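Local coordinates for protein cohesin (Archaeoglobus fulgidus, PDB 2XDH) that is a non-cellulosomal cohesin module of a larger archaeal protein, probably serving protein recognition or adhesion through dockerin-like partners, at residues A[22-27]-A[82-87]; A[2-7]-A[143-148]. All blocks are in the same frame, centred on the assembly; numbering follows the deposited sequence.

Contact 1: residues A[22-27]-A[82-87]; sequences VKIENA and GSLFYV
Val22 meets Phe85 through both backbone and side chain. Its N donates to Phe85 O at 2.9 Å, and its CB stands over one face of the Phe85 ring in a CH-pi contact, 3.9 Å from the centroid and 22° off the ring normal. The closest side-chain approach is Val22 CG2 to Phe85 CZ, 3.5 Å. The ring is turned alongside the valine because Phe85 CG sits between its own N and carbonyl carbon (chi1 60°). Val22 O is shared: Leu84 N reaches it at 2.8 Å, Phe85 N only weakly at 3.4 Å. Two consecutive residues facing one define a classic beta bulge, here in an antiparallel strand pair of the cohesin beta-sandwich, and the register slips by one between Val22 and Lys23. Beyond the bulge Lys23 is paired with Ser83 as a non-hydrogen-bonded pair; its CB passes 3.4 Å from Gly82 O although the residue points away from the 82-87 strand. Ile24 and Gly82 form the next hydrogen-bonded pair, with Ile24 N to Gly82 O at 2.8 Å and a longer return bond from Gly82 N to Ile24 O. The Ile24 side chain reaches the bulge residue Leu84, CG2 lying 3.9 Å from Leu84 CD2, on the buried side where Leu84 also packs on Ile33 and Ile72. The strand bends at Glu25 and Asn26, where Asn26 N is hydrogen-bonded to Asp81 OD1.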
# COMPACT_ATOMS: atom_id res chain seq x y z
N VAL A 22 -5.52 16.39 18.03
CA VAL A 22 -6.34 15.55 17.16
C VAL A 22 -5.36 14.70 16.35
O VAL A 22 -4.47 15.23 15.68
CB VAL A 22 -7.22 16.40 16.24
CG1 VAL A 22 -7.88 15.54 15.17
CG2 VAL A 22 -8.26 17.15 17.09
N LYS A 23 -5.50 13.38 16.44
CA LYS A 23 -4.51 12.48 15.90
C LYS A 23 -5.08 11.69 14.73
O LYS A 23 -6.29 11.56 14.58
CB LYS A 23 -4.07 11.46 16.95
CG LYS A 23 -3.52 12.04 18.21
CD LYS A 23 -3.53 10.99 19.31
CE LYS A 23 -4.95 10.72 19.79
NZ LYS A 23 -4.97 9.76 20.92
N ILE A 24 -4.19 11.13 13.92
CA ILE A 24 -4.63 10.18 12.90
C ILE A 24 -3.96 8.84 13.16
O ILE A 24 -2.82 8.78 13.62
CB ILE A 24 -4.36 10.70 11.46
CG1 ILE A 24 -5.09 9.85 10.42
CG2 ILE A 24 -2.85 10.74 11.18
CD1 ILE A 24 -5.29 10.57 9.08
N GLU A 25 -4.66 7.76 12.86
CA GLU A 25 -4.07 6.44 13.02
C GLU A 25 -4.25 5.65 11.73
O GLU A 25 -5.32 5.68 11.12
CB GLU A 25 -4.73 5.72 14.21
CG GLU A 25 -4.64 6.51 15.52
CD GLU A 25 -3.20 6.68 16.02
OE1 GLU A 25 -2.45 5.68 15.96
OE2 GLU A 25 -2.82 7.80 16.45
N ASN A 26 -3.18 4.98 11.31
CA ASN A 26 -3.16 4.20 10.08
C ASN A 26 -3.47 5.01 8.83
O ASN A 26 -4.19 4.56 7.94
CB ASN A 26 -4.12 3.02 10.21
CG ASN A 26 -3.79 2.17 11.42
OD1 ASN A 26 -2.66 1.72 11.59
ND2 ASN A 26 -4.77 1.99 12.29
N ALA A 27 -2.93 6.22 8.76
CA ALA A 27 -3.03 7.01 7.54
C ALA A 27 -2.23 6.34 6.42
O ALA A 27 -1.15 5.78 6.66
CB ALA A 27 -2.52 8.44 7.78
N GLY A 82 0.05 9.71 14.27
CA GLY A 82 0.65 10.91 14.82
C GLY A 82 -0.39 12.01 14.97
O GLY A 82 -1.55 11.80 14.64
N SER A 83 0.02 13.17 15.48
CA SER A 83 -0.92 14.27 15.61
C SER A 83 -1.01 15.10 14.33
O SER A 83 0.00 15.35 13.66
CB SER A 83 -0.52 15.16 16.80
OG SER A 83 0.85 15.49 16.75
N LEU A 84 -2.23 15.50 14.00
CA LEU A 84 -2.52 16.39 12.88
C LEU A 84 -2.45 17.83 13.34
O LEU A 84 -1.99 18.70 12.60
CB LEU A 84 -3.92 16.10 12.34
CG LEU A 84 -4.10 14.73 11.70
CD1 LEU A 84 -5.54 14.54 11.27
CD2 LEU A 84 -3.14 14.60 10.51
N PHE A 85 -2.92 18.09 14.55
CA PHE A 85 -2.82 19.42 15.14
C PHE A 85 -3.10 19.34 16.62
O PHE A 85 -3.57 18.32 17.11
CB PHE A 85 -3.72 20.44 14.43
CG PHE A 85 -5.21 20.10 14.47
CD1 PHE A 85 -6.03 20.65 15.45
CD2 PHE A 85 -5.78 19.28 13.51
CE1 PHE A 85 -7.39 20.36 15.49
CE2 PHE A 85 -7.14 18.98 13.54
CZ PHE A 85 -7.95 19.53 14.53
N TYR A 86 -2.79 20.41 17.34
CA TYR A 86 -3.03 20.51 18.77
C TYR A 86 -3.89 21.75 18.95
O TYR A 86 -3.67 22.76 18.28
CB TYR A 86 -1.71 20.70 19.54
CG TYR A 86 -0.95 19.41 19.81
CD1 TYR A 86 -1.16 18.70 20.99
CD2 TYR A 86 -0.02 18.91 18.90
CE1 TYR A 86 -0.47 17.52 21.26
CE2 TYR A 86 0.67 17.72 19.15
CZ TYR A 86 0.43 17.03 20.34
OH TYR A 86 1.10 15.85 20.61
N VAL A 87 -4.87 21.69 19.84
CA VAL A 87 -5.61 22.89 20.18
C VAL A 87 -5.27 23.30 21.61
O VAL A 87 -5.34 22.49 22.53
CB VAL A 87 -7.14 22.74 19.99
CG1 VAL A 87 -7.85 24.04 20.32
CG2 VAL A 87 -7.46 22.33 18.56

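Contact 2: residues A[2-7]-A[143-148]; sequences KTTIIA and ATINGT
Ile145 O is approached by two groups of the facing strand: Ala7 N donates to it at 2.9 Å, close to head-on with a C=O...N angle of 173°, and Ile6 CA adds a CA-H...O contact at 3.4 Å. Both belong to a parallel ladder between 3-7 and 143-145, whose short axes diverge by 18°. Such parallel pairing of the N- and C-terminal strands is a hallmark of the cohesin jelly roll, where it closes one sheet of the sandwich. The ladder steps regularly. Thr3 O accepts from Ala143 N, Ala143 O from Ile5 N, and Ile5 O from Ile145 N at 2.9 Å, with the CA of Thr144 also near that last oxygen. Thr4, Ala143, Ile6 and Ile145 share the outer, partly exposed face. There the parallel register sets Ile6 beside Ile145, and the same first torsion in both, CG1 anti to the carbonyl carbon, keeps their branches aligned; Ile6 CG1 comes 4.0 Å from Ile145 CB, and the two CD1 methyls meet at 4.1 Å. An alanine in place of Ile6 would remove CG1, CG2 and CD1, and is likely to leave the flank of Ile145 without its neighbour and its CD1 freer to turn. On the same flank of Ile145, Thr4 CG2 crosses its CG1 at 3.9 Å, two residues before Ile6. Ile5 points to the opposite face, where it packs against Val22 and Leu127. The regular pairing stops at Asn146, whose OD1 accepts from Leu127 N. At Gly147 the strands remain close: its CA lies 3.3 Å from Ala7 O, and a beta carbon built onto it would fall 2.9 Å from that oxygen.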
# COMPACT_ATOMS: atom_id res chain seq x y z
N LYS A 2 -7.80 0.31 9.22
CA LYS A 2 -8.73 1.39 8.93
C LYS A 2 -8.22 2.77 9.42
O LYS A 2 -7.84 2.91 10.58
CB LYS A 2 -10.09 1.07 9.54
CG LYS A 2 -11.11 2.19 9.45
CD LYS A 2 -11.33 2.62 8.00
CE LYS A 2 -12.56 3.50 7.88
NZ LYS A 2 -13.80 2.78 8.26
N THR A 3 -8.24 3.77 8.55
CA THR A 3 -7.76 5.10 8.92
C THR A 3 -8.74 5.71 9.92
O THR A 3 -9.94 5.71 9.70
CB THR A 3 -7.59 6.00 7.68
OG1 THR A 3 -6.70 5.34 6.76
CG2 THR A 3 -7.00 7.34 8.05
N THR A 4 -8.22 6.21 11.04
CA THR A 4 -9.10 6.76 12.06
C THR A 4 -8.59 8.09 12.51
O THR A 4 -7.39 8.25 12.71
CB THR A 4 -9.15 5.81 13.28
OG1 THR A 4 -9.55 4.50 12.84
CG2 THR A 4 -10.13 6.33 14.34
N ILE A 5 -9.49 9.05 12.69
CA ILE A 5 -9.10 10.35 13.23
C ILE A 5 -9.69 10.46 14.63
O ILE A 5 -10.86 10.17 14.83
CB ILE A 5 -9.64 11.50 12.37
CG1 ILE A 5 -9.01 11.42 10.97
CG2 ILE A 5 -9.27 12.86 13.01
CD1 ILE A 5 -9.57 12.44 9.97
N ILE A 6 -8.87 10.87 15.59
CA ILE A 6 -9.24 10.80 17.01
C ILE A 6 -8.97 12.11 17.74
O ILE A 6 -7.84 12.58 17.76
CB ILE A 6 -8.40 9.74 17.72
CG1 ILE A 6 -8.59 8.38 17.04
CG2 ILE A 6 -8.74 9.69 19.21
CD1 ILE A 6 -7.80 7.26 17.71
N ALA A 7 -10.01 12.69 18.33
CA ALA A 7 -9.82 13.87 19.16
C ALA A 7 -9.41 13.41 20.56
O ALA A 7 -10.00 12.49 21.12
CB ALA A 7 -11.09 14.69 19.21
N ALA A 143 -12.75 6.36 10.01
CA ALA A 143 -13.62 6.27 11.18
C ALA A 143 -13.25 7.47 12.05
O ALA A 143 -12.16 8.00 11.93
CB ALA A 143 -13.36 4.97 11.92
N THR A 144 -14.15 7.92 12.90
CA THR A 144 -13.80 9.02 13.79
C THR A 144 -14.06 8.60 15.23
O THR A 144 -14.95 7.78 15.51
CB THR A 144 -14.62 10.28 13.47
OG1 THR A 144 -16.00 9.99 13.65
CG2 THR A 144 -14.39 10.69 12.04
N ILE A 145 -13.28 9.18 16.14
CA ILE A 145 -13.48 8.99 17.58
C ILE A 145 -13.42 10.35 18.26
O ILE A 145 -12.42 11.05 18.17
CB ILE A 145 -12.43 8.05 18.16
CG1 ILE A 145 -12.50 6.69 17.46
CG2 ILE A 145 -12.65 7.85 19.69
CD1 ILE A 145 -11.57 5.66 18.06
N ASN A 146 -14.51 10.71 18.93
CA ASN A 146 -14.59 12.02 19.58
C ASN A 146 -13.86 12.03 20.92
O ASN A 146 -13.56 10.99 21.49
CB ASN A 146 -16.06 12.41 19.73
CG ASN A 146 -16.73 12.58 18.39
OD1 ASN A 146 -16.08 12.95 17.42
ND2 ASN A 146 -18.03 12.31 18.32
N GLY A 147 -13.56 13.22 21.41
CA GLY A 147 -12.82 13.34 22.65
C GLY A 147 -13.80 13.69 23.74
O GLY A 147 -14.95 14.02 23.45
N THR A 148 -13.34 13.63 24.98
CA THR A 148 -14.21 13.95 26.11
C THR A 148 -13.45 14.90 27.03
O THR A 148 -12.27 14.69 27.32
CB THR A 148 -14.56 12.68 26.88
OG1 THR A 148 -15.16 11.74 25.98
CG2 THR A 148 -15.51 12.98 28.03

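In the fold
Contacts 1 and 2, their centres about 9 Å apart, lie side by side where strands 17-38 and 3-12 are neighbours in one sheet. The strands run in the order 82-87, 22-27, 2-7, 143-148. The seam between the contacts is antiparallel: Glu25 N to Thr4 O and Lys23 N to Ile6 O are probable hydrogen bonds, each 2.8 Å. Packing joins them as well, with Ile24 CG1 3.6 Å from Thr4 O. Contact 1 is the bulged antiparallel pairing on one flank of these two strands, contact 2 the parallel one on the other; strand 82-91 pairs further with 43-50. Asp136, which binds magnesium in a structure of this protein, lies away from both contacts.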